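Local coordinates for ribonucleoside-diphosphate reductase, alpha chain (Actinobacillus ureae ATCC 25976, PDB 6DQX), which forms the catalytic alpha subunit of a class Id ribonucleotide reductase, probably reducing ribonucleoside diphosphates to deoxyribonucleotides, at residues Ala308-Thr313 with Thr384-Gln389; Gly183-Glu188 with Tyr210-Gly215; Ile56-Glu61 with Phe95-Gly100; Asn284-Val289 with Ala340-Ala345. One frame throughout, in Å; residues are numbered along the deposited sequence.

In the fold
Along the chain contact 3 closes first, contact 2 follows, and contacts 4 and 1 then interlock, their segments alternating between residues 284 and 389. Contacts 2 and 3 lie on opposite sides of the chain's centre, their own centres about 38 Å apart. Contacts 2 and 4, with centres about 22 Å apart, both reach the mixed sheet of the reductase barrel. Helix 308-327 is shared by the surroundings of contacts 1, 3 and 4: its first turn makes contact 1, F315 further along meets I59 and F95 of contact 3, and M320, F323 and I324 cover A340 of contact 4. The four thus sample one fold at its strand pairing, its crossover and its helical surroundings, and none of them touches another.

Contact 1: residues Ala308-Thr313 with Thr384-Gln389; sequences APEVLT and TLKASQ
E310 and K386 meet through a salt bridge in which K386 NZ donates to E310 OE2 over 2.8 Å, reaching the oxygen on its anti side and close to the carboxylate plane. Both chains bend to make it: E310 turns at chi2 (92°), and K386, straight as far as CD, folds at chi3 (70°), which brings its ammonium back to the neighbouring helix. Beside this pair, A387 CB sits against E310 CG at 3.9 Å and against T313 CB at 3.8 Å, a small methyl knob between two side chains one turn apart. T313 turns OG1 toward T384, whose CG2 lies 3.5 Å from it, the two side chains crossing at about a right angle.

T313 is set within its own helix: OG1 donates to P309 O at 2.8 Å, on the opposite face of that carbonyl from the backbone bond of T313 N, which fixes the rotation of the threonine. T384 OG1 is occupied by L380 O of its own helix, and one shell out L348 of strand 347-351 covers both threonines.

The axes of segments 308-313 and 384-389 approach to 8.5 Å and cross at -49°. K383 also bridges to E310 OE2, and two lysines on one carboxylate oxygen would be expected to keep E310 ionised, giving this helix crossing, otherwise made by a methyl and two threonines, a charged border.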
loop_
_atom_site.group_PDB
_atom_site.type_symbol
_atom_site.label_atom_id
_atom_site.label_comp_id
_atom_site.label_asym_id
_atom_site.label_seq_id
_atom_site.Cartn_x
_atom_site.Cartn_y
_atom_site.Cartn_z
ATOM N N ALA A 308 -6.446 7.636 43.674
ATOM C CA ALA A 308 -7.062 7.259 42.387
ATOM C C ALA A 308 -6.180 7.566 41.147
ATOM O O ALA A 308 -5.990 6.684 40.302
ATOM C CB ALA A 308 -8.462 7.852 42.232
ATOM N N PRO A 309 -5.605 8.777 41.043
ATOM C CA PRO A 309 -4.725 9.039 39.883
ATOM C C PRO A 309 -3.508 8.145 39.834
ATOM O O PRO A 309 -3.117 7.690 38.753
ATOM C CB PRO A 309 -4.325 10.497 40.054
ATOM C CG PRO A 309 -5.391 11.070 40.899
ATOM C CD PRO A 309 -5.762 9.987 41.857
ATOM N N GLU A 310 -2.954 7.817 41.000
ATOM C CA GLU A 310 -1.831 6.898 41.063
ATOM C C GLU A 310 -2.203 5.494 40.619
ATOM O O GLU A 310 -1.444 4.834 39.882
ATOM C CB GLU A 310 -1.273 6.859 42.483
ATOM C CG GLU A 310 -0.648 8.181 42.891
ATOM C CD GLU A 310 -1.580 9.135 43.596
ATOM O OE1 GLU A 310 -2.803 9.183 43.313
ATOM O OE2 GLU A 310 -1.052 9.922 44.431
ATOM N N VAL A 311 -3.376 5.038 41.060
ATOM C CA VAL A 311 -3.876 3.715 40.659
ATOM C C VAL A 311 -4.069 3.659 39.155
ATOM O O VAL A 311 -3.691 2.653 38.527
ATOM C CB VAL A 311 -5.156 3.325 41.456
ATOM C CG1 VAL A 311 -5.928 2.179 40.815
ATOM C CG2 VAL A 311 -4.740 2.945 42.881
ATOM N N LEU A 312 -4.619 4.731 38.578
ATOM C CA LEU A 312 -4.822 4.760 37.130
ATOM C C LEU A 312 -3.466 4.773 36.369
ATOM O O LEU A 312 -3.321 4.112 35.337
ATOM C CB LEU A 312 -5.740 5.923 36.728
ATOM C CG LEU A 312 -6.304 5.824 35.305
ATOM C CD1 LEU A 312 -7.206 4.594 35.128
ATOM C CD2 LEU A 312 -7.077 7.089 34.951
ATOM N N THR A 313 -2.469 5.480 36.903
ATOM C CA THR A 313 -1.119 5.484 36.333
ATOM C C THR A 313 -0.476 4.075 36.317
ATOM O O THR A 313 0.058 3.618 35.277
ATOM C CB THR A 313 -0.229 6.497 37.073
ATOM O OG1 THR A 313 -0.858 7.790 37.019
ATOM C CG2 THR A 313 1.171 6.543 36.473
ATOM N N THR A 384 0.558 11.902 39.215
ATOM C CA THR A 384 1.015 10.975 38.139
ATOM C C THR A 384 2.544 10.819 38.122
ATOM O O THR A 384 3.054 9.711 37.969
ATOM C CB THR A 384 0.501 11.378 36.740
ATOM O OG1 THR A 384 0.890 12.711 36.408
ATOM C CG2 THR A 384 -0.999 11.257 36.670
ATOM N N LEU A 385 3.289 11.912 38.298
ATOM C CA LEU A 385 4.729 11.812 38.377
ATOM C C LEU A 385 5.186 10.979 39.588
ATOM O O LEU A 385 6.071 10.138 39.474
ATOM C CB LEU A 385 5.383 13.202 38.444
ATOM C CG LEU A 385 6.894 13.242 38.609
ATOM C CD1 LEU A 385 7.580 12.406 37.519
ATOM C CD2 LEU A 385 7.405 14.686 38.604
ATOM N N LYS A 386 4.578 11.217 40.733
ATOM C CA LYS A 386 4.887 10.429 41.929
ATOM C C LYS A 386 4.698 8.950 41.656
ATOM O O LYS A 386 5.541 8.132 42.007
ATOM C CB LYS A 386 3.997 10.872 43.084
ATOM C CG LYS A 386 4.193 10.086 44.376
ATOM C CD LYS A 386 3.257 10.580 45.460
ATOM C CE LYS A 386 1.824 10.201 45.155
ATOM N NZ LYS A 386 0.954 10.145 46.358
ATOM N N ALA A 387 3.583 8.616 41.011
ATOM C CA ALA A 387 3.273 7.245 40.691
ATOM C C ALA A 387 4.324 6.626 39.738
ATOM O O ALA A 387 4.786 5.496 39.950
ATOM C CB ALA A 387 1.855 7.136 40.136
ATOM N N SER A 388 4.769 7.401 38.754
ATOM C CA SER A 388 5.773 6.924 37.791
ATOM C C SER A 388 7.127 6.703 38.479
ATOM O O SER A 388 7.831 5.747 38.181
ATOM C CB SER A 388 5.960 7.907 36.651
ATOM O OG SER A 388 6.666 7.301 35.590
ATOM N N GLN A 389 7.455 7.580 39.426
ATOM C CA GLN A 389 8.657 7.385 40.274
ATOM C C GLN A 389 8.596 6.104 41.105
ATOM O O GLN A 389 9.569 5.366 41.152
ATOM C CB GLN A 389 8.886 8.614 41.175
ATOM C CG GLN A 389 9.287 9.875 40.403
ATOM C CD GLN A 389 9.152 11.155 41.212
ATOM O OE1 GLN A 389 8.505 11.187 42.243
ATOM N NE2 GLN A 389 9.748 12.212 40.727
#

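Contact 2: residues Gly183-Glu188 with Tyr210-Gly215; sequences GYIDIE and YGVCVG. With EDO (1,2-ethanediol), chain G.
I185 O is gripped by two groups of the neighbouring strand: C213 N donates to it at 2.8 Å, nearly straight at 168°, and V212 CA adds a CA-H...O contact at 3.2 Å. This is parallel pairing within a beta-alpha-beta unit of the reductase barrel, strands 181-186 and 209-213 being joined through helix 192-195. The ladder is completed by G211 N to G183 O, I185 N to G211 O and, beyond the end of the first strand, I187 N to C213 O.

Y184, D186 and C213 share one face of the sheet. The Y184 ring lies over the backbone of G211, with CD2 3.9 Å from G211 CA, while C213 SG comes to the edge of the ring, 5.4 Å from its centroid and 77° off the normal. Y184 OH reaches N273 O. D186 OD1 rests 3.5 Å from C213 CB, but its polar partners are elsewhere, Y137 and K251, and a bound magnesium ion lies about 5 Å from its side chain.

I185, Y210 and V212 turn to the other face. Just past the strand, I187 CB presses on V212 CG1 at 3.6 Å, and helix 227-243 closes over both through L236. With CG1 anti to its backbone N (chi1 -161°), I187 also carries CD1 to V214.

Further on, E188, paired with K251 through OE2, uses its other oxygen on a water: that water donates to E188 OE1 at 2.7 Å and accepts from G215 N, at the N-cap of helix 216-223.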
loop_
_atom_site.group_PDB
_atom_site.type_symbol
_atom_site.label_atom_id
_atom_site.label_comp_id
_atom_site.label_asym_id
_atom_site.label_seq_id
_atom_site.Cartn_x
_atom_site.Cartn_y
_atom_site.Cartn_z
ATOM N N GLY A 183 -1.911 12.388 8.226
ATOM C CA GLY A 183 -0.560 12.701 7.765
ATOM C C GLY A 183 -0.174 14.110 8.152
ATOM O O GLY A 183 -1.002 15.006 8.069
ATOM N N TYR A 184 1.073 14.311 8.549
ATOM C CA TYR A 184 1.600 15.641 8.886
ATOM C C TYR A 184 2.686 16.117 7.913
ATOM O O TYR A 184 3.625 15.377 7.613
ATOM C CB TYR A 184 2.154 15.627 10.303
ATOM C CG TYR A 184 1.077 15.594 11.374
ATOM C CD1 TYR A 184 0.419 14.417 11.701
ATOM C CD2 TYR A 184 0.743 16.742 12.072
ATOM C CE1 TYR A 184 -0.553 14.389 12.692
ATOM C CE2 TYR A 184 -0.221 16.726 13.066
ATOM C CZ TYR A 184 -0.852 15.558 13.376
ATOM O OH TYR A 184 -1.793 15.539 14.359
ATOM N N ILE A 185 2.573 17.379 7.497
ATOM C CA ILE A 185 3.501 18.018 6.555
ATOM C C ILE A 185 3.883 19.408 7.096
ATOM O O ILE A 185 3.034 20.111 7.662
ATOM C CB ILE A 185 2.827 18.076 5.143
ATOM C CG1 ILE A 185 3.825 18.427 4.043
ATOM C CG2 ILE A 185 1.629 19.015 5.113
ATOM C CD1 ILE A 185 4.778 17.306 3.724
ATOM N N ASP A 186 5.135 19.817 6.921
ATOM C CA ASP A 186 5.567 21.150 7.377
ATOM C C ASP A 186 5.035 22.226 6.419
ATOM O O ASP A 186 4.950 21.990 5.198
ATOM C CB ASP A 186 7.059 21.214 7.479
ATOM C CG ASP A 186 7.616 20.120 8.386
ATOM O OD1 ASP A 186 7.737 20.328 9.623
ATOM O OD2 ASP A 186 7.866 19.024 7.849
ATOM N N ILE A 187 4.651 23.380 6.972
ATOM C CA ILE A 187 4.099 24.484 6.152
ATOM C C ILE A 187 5.128 25.025 5.151
ATOM O O ILE A 187 4.730 25.576 4.115
ATOM C CB ILE A 187 3.530 25.630 7.036
ATOM C CG1 ILE A 187 2.560 26.517 6.215
ATOM C CG2 ILE A 187 4.640 26.395 7.721
ATOM C CD1 ILE A 187 1.693 27.427 7.049
ATOM N N GLU A 188 6.424 24.831 5.447
ATOM C CA GLU A 188 7.533 25.266 4.575
ATOM C C GLU A 188 7.928 24.233 3.500
ATOM O O GLU A 188 8.824 24.496 2.720
ATOM C CB GLU A 188 8.765 25.724 5.355
ATOM C CG GLU A 188 9.602 24.641 6.043
ATOM C CD GLU A 188 9.111 24.273 7.443
ATOM O OE1 GLU A 188 7.938 24.555 7.779
ATOM O OE2 GLU A 188 9.899 23.663 8.204
ATOM N N TYR A 210 -5.247 15.382 7.728
ATOM C CA TYR A 210 -3.910 15.919 7.790
ATOM C C TYR A 210 -3.763 17.093 8.731
ATOM O O TYR A 210 -4.734 17.766 9.079
ATOM C CB TYR A 210 -3.317 16.283 6.406
ATOM C CG TYR A 210 -3.872 17.550 5.743
ATOM C CD1 TYR A 210 -5.213 17.656 5.412
ATOM C CD2 TYR A 210 -3.047 18.621 5.482
ATOM C CE1 TYR A 210 -5.722 18.814 4.825
ATOM C CE2 TYR A 210 -3.528 19.776 4.896
ATOM C CZ TYR A 210 -4.859 19.854 4.561
ATOM O OH TYR A 210 -5.289 21.011 4.008
ATOM N N GLY A 211 -2.509 17.282 9.126
ATOM C CA GLY A 211 -2.063 18.382 9.931
ATOM C C GLY A 211 -0.887 19.068 9.294
ATOM O O GLY A 211 -0.108 18.456 8.542
ATOM N N VAL A 212 -0.740 20.345 9.616
ATOM C CA VAL A 212 0.340 21.165 9.113
ATOM C C VAL A 212 1.230 21.627 10.257
ATOM O O VAL A 212 0.746 22.189 11.266
ATOM C CB VAL A 212 -0.199 22.359 8.309
ATOM C CG1 VAL A 212 0.947 23.285 7.920
ATOM C CG2 VAL A 212 -0.924 21.850 7.060
ATOM N N CYS A 213 2.517 21.372 10.113
ATOM C CA CYS A 213 3.496 21.753 11.122
ATOM C C CYS A 213 4.027 23.152 10.865
ATOM O O CYS A 213 4.643 23.414 9.838
ATOM C CB CYS A 213 4.628 20.722 11.214
ATOM S SG CYS A 213 4.050 19.024 11.097
ATOM N N VAL A 214 3.774 24.054 11.812
ATOM C CA VAL A 214 4.019 25.482 11.638
ATOM C C VAL A 214 4.968 25.987 12.708
ATOM O O VAL A 214 4.633 25.913 13.909
ATOM C CB VAL A 214 2.691 26.274 11.781
ATOM C CG1 VAL A 214 2.935 27.764 11.563
ATOM C CG2 VAL A 214 1.645 25.743 10.827
ATOM N N GLY A 215 6.134 26.481 12.282
ATOM C CA GLY A 215 7.186 26.963 13.166
ATOM C C GLY A 215 7.015 28.413 13.605
ATOM O O GLY A 215 6.297 29.199 12.976
HETATM C C1 EDO G . 7.069 29.121 2.517
HETATM O O1 EDO G . 8.183 29.191 3.409
HETATM C C2 EDO G . 6.564 27.688 2.597
HETATM O O2 EDO G . 5.556 27.196 1.695
HETATM O O HOH W 1 7.589 26.323 9.839
#

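Contact 3: residues Ile56-Glu61 with Phe95-Gly100; sequences IRFIAE and FGLDRG
F58 and I59 on helix 52-67 face F95 and G96, where the chain leaves helix 89-94 and turns through a positive phi at G96 (74°), the CA atoms of I59 and G96 standing 6.8 Å apart. The arrangement is helix-to-loop packing with two phenylalanines reaching across in opposite directions, each presenting its ring edge to a carbonyl of the other segment.

F58 has CG anti to its backbone N (chi1 176°), which throws the ring out over the turn. Its CZ lies 3.5 Å from G96 O and its CE2 3.9 Å from F95 O, both oxygens near the ring plane, where the slightly positive C-H rim suits a carbonyl. The same CE2 is 3.8 Å from G96 CA, so the ring sits close against the bare glycine, and L97 CD2 closes in obliquely.

F95 answers from the buried side. It too extends away from its backbone N, and its CE2 edge comes 3.7 Å from I59 O, in the plane of the ring. F315 and H62 make edge-to-face contacts with this ring, and its side chain is about 9 Å from that of H65, a residue seen to bind magnesium in this protein, though no ion is bound to it in this chain.

The turn is held from outside: R55 takes F95 O, E322 accepts from G96 N, and K326 reaches L97 O and G100 O. Beside I59 O, I59 CG2 makes an apolar contact with F95 CD2 at 3.9 Å.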
loop_
_atom_site.group_PDB
_atom_site.type_symbol
_atom_site.label_atom_id
_atom_site.label_comp_id
_atom_site.label_asym_id
_atom_site.label_seq_id
_atom_site.Cartn_x
_atom_site.Cartn_y
_atom_site.Cartn_z
ATOM N N ILE A 56 -15.327 -5.435 33.942
ATOM C CA ILE A 56 -14.600 -4.526 34.849
ATOM C C ILE A 56 -13.836 -5.321 35.900
ATOM O O ILE A 56 -12.675 -5.049 36.184
ATOM C CB ILE A 56 -15.535 -3.491 35.498
ATOM C CG1 ILE A 56 -16.113 -2.544 34.435
ATOM C CG2 ILE A 56 -14.828 -2.723 36.602
ATOM C CD1 ILE A 56 -17.390 -1.865 34.887
ATOM N N ARG A 57 -14.504 -6.301 36.497
ATOM C CA ARG A 57 -13.838 -7.184 37.430
ATOM C C ARG A 57 -12.640 -7.900 36.813
ATOM O O ARG A 57 -11.597 -8.009 37.456
ATOM C CB ARG A 57 -14.844 -8.220 37.998
ATOM C CG ARG A 57 -14.219 -9.237 38.957
ATOM C CD ARG A 57 -14.031 -8.618 40.340
ATOM N NE ARG A 57 -15.299 -8.579 41.104
ATOM C CZ ARG A 57 -15.544 -7.799 42.172
ATOM N NH1 ARG A 57 -14.627 -6.944 42.655
ATOM N NH2 ARG A 57 -16.734 -7.857 42.763
ATOM N N PHE A 58 -12.799 -8.450 35.602
ATOM C CA PHE A 58 -11.708 -9.135 34.924
ATOM C C PHE A 58 -10.521 -8.188 34.699
ATOM O O PHE A 58 -9.381 -8.560 34.924
ATOM C CB PHE A 58 -12.156 -9.708 33.577
ATOM C CG PHE A 58 -11.045 -10.347 32.799
ATOM C CD1 PHE A 58 -10.685 -11.666 33.037
ATOM C CD2 PHE A 58 -10.344 -9.625 31.838
ATOM C CE1 PHE A 58 -9.661 -12.260 32.315
ATOM C CE2 PHE A 58 -9.317 -10.204 31.122
ATOM C CZ PHE A 58 -8.963 -11.518 31.366
ATOM N N ILE A 59 -10.815 -6.974 34.254
ATOM C CA ILE A 59 -9.749 -5.969 33.998
ATOM C C ILE A 59 -8.977 -5.662 35.289
ATOM O O ILE A 59 -7.735 -5.667 35.291
ATOM C CB ILE A 59 -10.351 -4.691 33.381
ATOM C CG1 ILE A 59 -10.759 -4.969 31.947
ATOM C CG2 ILE A 59 -9.370 -3.509 33.467
ATOM C CD1 ILE A 59 -11.610 -3.891 31.307
ATOM N N ALA A 60 -9.718 -5.425 36.378
ATOM C CA ALA A 60 -9.122 -5.145 37.699
ATOM C C ALA A 60 -8.237 -6.293 38.174
ATOM O O ALA A 60 -7.114 -6.076 38.629
ATOM C CB ALA A 60 -10.208 -4.908 38.730
ATOM N N GLU A 61 -8.754 -7.522 38.077
ATOM C CA GLU A 61 -8.004 -8.694 38.548
ATOM C C GLU A 61 -6.799 -8.970 37.658
ATOM O O GLU A 61 -5.753 -9.381 38.142
ATOM C CB GLU A 61 -8.910 -9.938 38.623
ATOM C CG GLU A 61 -9.995 -9.847 39.686
ATOM C CD GLU A 61 -9.477 -9.936 41.122
ATOM O OE1 GLU A 61 -8.335 -10.408 41.356
ATOM O OE2 GLU A 61 -10.223 -9.509 42.032
ATOM N N PHE A 95 -7.953 -5.427 26.489
ATOM C CA PHE A 95 -7.038 -5.654 27.618
ATOM C C PHE A 95 -7.254 -7.008 28.295
ATOM O O PHE A 95 -8.382 -7.357 28.643
ATOM C CB PHE A 95 -7.142 -4.523 28.664
ATOM C CG PHE A 95 -6.207 -4.693 29.833
ATOM C CD1 PHE A 95 -4.841 -4.604 29.660
ATOM C CD2 PHE A 95 -6.691 -4.963 31.110
ATOM C CE1 PHE A 95 -3.965 -4.776 30.734
ATOM C CE2 PHE A 95 -5.822 -5.148 32.187
ATOM C CZ PHE A 95 -4.472 -5.024 32.008
ATOM N N GLY A 96 -6.168 -7.754 28.508
ATOM C CA GLY A 96 -6.247 -9.081 29.092
ATOM C C GLY A 96 -6.784 -10.177 28.166
ATOM O O GLY A 96 -6.883 -11.319 28.586
ATOM N N LEU A 97 -7.131 -9.844 26.927
ATOM C CA LEU A 97 -7.648 -10.809 25.950
ATOM C C LEU A 97 -6.636 -11.053 24.821
ATOM O O LEU A 97 -5.678 -10.301 24.639
ATOM C CB LEU A 97 -8.963 -10.306 25.350
ATOM C CG LEU A 97 -10.081 -9.865 26.297
ATOM C CD1 LEU A 97 -11.289 -9.387 25.517
ATOM C CD2 LEU A 97 -10.463 -10.981 27.252
ATOM N N ASP A 98 -6.857 -12.113 24.041
ATOM C CA ASP A 98 -5.969 -12.409 22.902
ATOM C C ASP A 98 -6.061 -11.392 21.768
ATOM O O ASP A 98 -5.042 -11.010 21.190
ATOM C CB ASP A 98 -6.267 -13.810 22.352
ATOM C CG ASP A 98 -5.892 -14.903 23.325
ATOM O OD1 ASP A 98 -5.064 -14.653 24.228
ATOM O OD2 ASP A 98 -6.417 -16.030 23.184
ATOM N N ARG A 99 -7.274 -10.949 21.461
ATOM C CA ARG A 99 -7.498 -10.087 20.307
ATOM C C ARG A 99 -6.871 -8.698 20.461
ATOM O O ARG A 99 -6.680 -8.211 21.588
ATOM C CB ARG A 99 -8.993 -9.956 19.996
ATOM C CG ARG A 99 -9.849 -9.232 21.031
ATOM C CD ARG A 99 -11.245 -8.986 20.488
ATOM N NE ARG A 99 -12.063 -8.157 21.374
ATOM C CZ ARG A 99 -13.332 -7.807 21.136
ATOM N NH1 ARG A 99 -13.959 -8.219 20.029
ATOM N NH2 ARG A 99 -13.992 -7.046 22.005
ATOM N N GLY A 100 -6.538 -8.091 19.322
ATOM C CA GLY A 100 -6.211 -6.663 19.251
ATOM C C GLY A 100 -5.034 -6.196 20.081
ATOM O O GLY A 100 -4.151 -6.981 20.482
#

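Contact 4: residues Asn284-Val289 with Ala340-Ala345; sequences NDESFV and ATRHRA
E286 holds its carboxylate in the angle between R342 and H343, two neighbouring residues at the end of helix 334-343. The helix belongs to the crossover that links the parallel strands 288-296 and 347-351 of the reductase barrel, and E286 stands just ahead of the first of them.

E286 runs out extended beyond CG and crosses R342 at about a right angle. R342 folds at chi3 (76°), bringing NH1 to E286 OE2 in a salt bridge of 2.8 Å with an N-H...O angle of 166°. The oxygen lies in the guanidinium plane, yet NH1 comes from well above the carboxylate, the two planes being 56° apart; the pair shares one N-H...O link and not a flat two-pronged match.

H343 meets the same carboxylate with its ring edge, the ring plane standing about as steeply to the carboxylate as the guanidinium does. CE1 is 3.0 Å from E286 OE1, a close approach for a C-H that is probably polarised by the two ring nitrogens. The imidazole is kept in this pose by ND1 bonding to F339 O and by stacking on the F339 ring. R342 NH2 bridges to E399, while D285, next to E286, is paired with R338.

Apart from the charged group, V289 CG2 packs on A340 CB at 4.0 Å. One water joins the backbones, donating to V289 O at 2.9 Å and to A345 O at 3.2 Å.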
loop_
_atom_site.group_PDB
_atom_site.type_symbol
_atom_site.label_atom_id
_atom_site.label_comp_id
_atom_site.label_asym_id
_atom_site.label_seq_id
_atom_site.Cartn_x
_atom_site.Cartn_y
_atom_site.Cartn_z
ATOM N N ASN A 284 13.482 6.842 12.319
ATOM C CA ASN A 284 13.739 5.670 11.462
ATOM C C ASN A 284 13.575 4.314 12.179
ATOM O O ASN A 284 13.116 3.346 11.555
ATOM C CB ASN A 284 15.168 5.756 10.859
ATOM C CG ASN A 284 15.310 6.837 9.799
ATOM O OD1 ASN A 284 16.223 7.677 9.863
ATOM N ND2 ASN A 284 14.416 6.830 8.815
ATOM N N ASP A 285 13.886 4.255 13.477
ATOM C CA ASP A 285 13.829 3.019 14.253
ATOM C C ASP A 285 12.665 2.877 15.260
ATOM O O ASP A 285 12.458 1.785 15.770
ATOM C CB ASP A 285 15.171 2.774 14.985
ATOM C CG ASP A 285 15.568 3.920 15.923
ATOM O OD1 ASP A 285 16.201 4.887 15.436
ATOM O OD2 ASP A 285 15.280 3.865 17.144
ATOM N N GLU A 286 11.915 3.959 15.519
ATOM C CA GLU A 286 10.848 3.962 16.513
ATOM C C GLU A 286 9.575 4.650 16.010
ATOM O O GLU A 286 9.638 5.736 15.487
ATOM C CB GLU A 286 11.335 4.662 17.775
ATOM C CG GLU A 286 12.271 3.803 18.617
ATOM C CD GLU A 286 12.644 4.457 19.945
ATOM O OE1 GLU A 286 12.860 5.682 20.002
ATOM O OE2 GLU A 286 12.753 3.737 20.950
ATOM N N SER A 287 8.439 4.006 16.218
ATOM C CA SER A 287 7.113 4.604 15.944
ATOM C C SER A 287 6.450 4.790 17.322
ATOM O O SER A 287 6.368 3.845 18.111
ATOM C CB SER A 287 6.281 3.685 15.079
ATOM O OG SER A 287 6.892 3.602 13.804
ATOM N N PHE A 288 6.011 6.005 17.631
ATOM C CA PHE A 288 5.407 6.222 18.954
ATOM C C PHE A 288 4.093 5.496 19.104
ATOM O O PHE A 288 3.317 5.379 18.148
ATOM C CB PHE A 288 5.327 7.708 19.333
ATOM C CG PHE A 288 4.374 8.548 18.505
ATOM C CD1 PHE A 288 3.002 8.433 18.636
ATOM C CD2 PHE A 288 4.873 9.525 17.654
ATOM C CE1 PHE A 288 2.141 9.269 17.898
ATOM C CE2 PHE A 288 4.021 10.349 16.921
ATOM C CZ PHE A 288 2.671 10.212 17.043
ATOM N N VAL A 289 3.880 4.957 20.308
ATOM C CA VAL A 289 2.603 4.452 20.747
ATOM C C VAL A 289 2.352 4.940 22.169
ATOM O O VAL A 289 3.283 5.259 22.908
ATOM C CB VAL A 289 2.511 2.916 20.680
ATOM C CG1 VAL A 289 2.611 2.436 19.243
ATOM C CG2 VAL A 289 3.615 2.248 21.495
ATOM N N ALA A 340 7.814 1.370 22.686
ATOM C CA ALA A 340 7.149 1.053 23.939
ATOM C C ALA A 340 8.135 0.504 24.976
ATOM O O ALA A 340 8.137 0.965 26.110
ATOM C CB ALA A 340 6.031 0.067 23.753
ATOM N N THR A 341 8.969 -0.435 24.560
ATOM C CA THR A 341 10.009 -1.013 25.445
ATOM C C THR A 341 10.930 0.063 26.062
ATOM O O THR A 341 11.233 0.027 27.260
ATOM C CB THR A 341 10.857 -2.042 24.693
ATOM O OG1 THR A 341 9.975 -3.070 24.230
ATOM C CG2 THR A 341 11.949 -2.648 25.637
ATOM N N ARG A 342 11.389 1.006 25.247
ATOM C CA ARG A 342 12.373 1.962 25.701
ATOM C C ARG A 342 11.817 3.196 26.409
ATOM O O ARG A 342 12.514 3.785 27.235
ATOM C CB ARG A 342 13.258 2.366 24.543
ATOM C CG ARG A 342 13.940 1.169 23.917
ATOM C CD ARG A 342 14.650 1.548 22.649
ATOM N NE ARG A 342 15.899 2.252 22.859
ATOM C CZ ARG A 342 16.220 3.472 22.416
ATOM N NH1 ARG A 342 15.395 4.241 21.720
ATOM N NH2 ARG A 342 17.433 3.920 22.666
ATOM N N HIS A 343 10.584 3.596 26.061
ATOM C CA HIS A 343 9.969 4.846 26.532
ATOM C C HIS A 343 8.894 4.642 27.591
ATOM O O HIS A 343 8.791 5.436 28.521
ATOM C CB HIS A 343 9.297 5.589 25.355
ATOM C CG HIS A 343 10.264 6.176 24.377
ATOM N ND1 HIS A 343 10.947 5.436 23.429
ATOM C CD2 HIS A 343 10.631 7.453 24.189
ATOM C CE1 HIS A 343 11.714 6.253 22.717
ATOM N NE2 HIS A 343 11.541 7.483 23.165
ATOM N N ARG A 344 8.051 3.631 27.404
ATOM C CA ARG A 344 6.873 3.407 28.228
ATOM C C ARG A 344 6.004 4.672 28.373
ATOM O O ARG A 344 5.527 4.998 29.463
ATOM C CB ARG A 344 7.292 2.856 29.600
ATOM C CG ARG A 344 8.129 1.588 29.541
ATOM C CD ARG A 344 8.278 0.944 30.923
ATOM N NE ARG A 344 6.997 0.365 31.309
ATOM C CZ ARG A 344 6.558 -0.854 30.976
ATOM N NH1 ARG A 344 7.321 -1.716 30.317
ATOM N NH2 ARG A 344 5.344 -1.236 31.338
ATOM N N ALA A 345 5.817 5.411 27.277
ATOM C CA ALA A 345 5.022 6.643 27.342
ATOM C C ALA A 345 3.560 6.365 27.679
ATOM O O ALA A 345 2.967 5.428 27.136
ATOM C CB ALA A 345 5.117 7.411 26.033
HETATM O O HOH W 2 4.735 3.916 24.986
#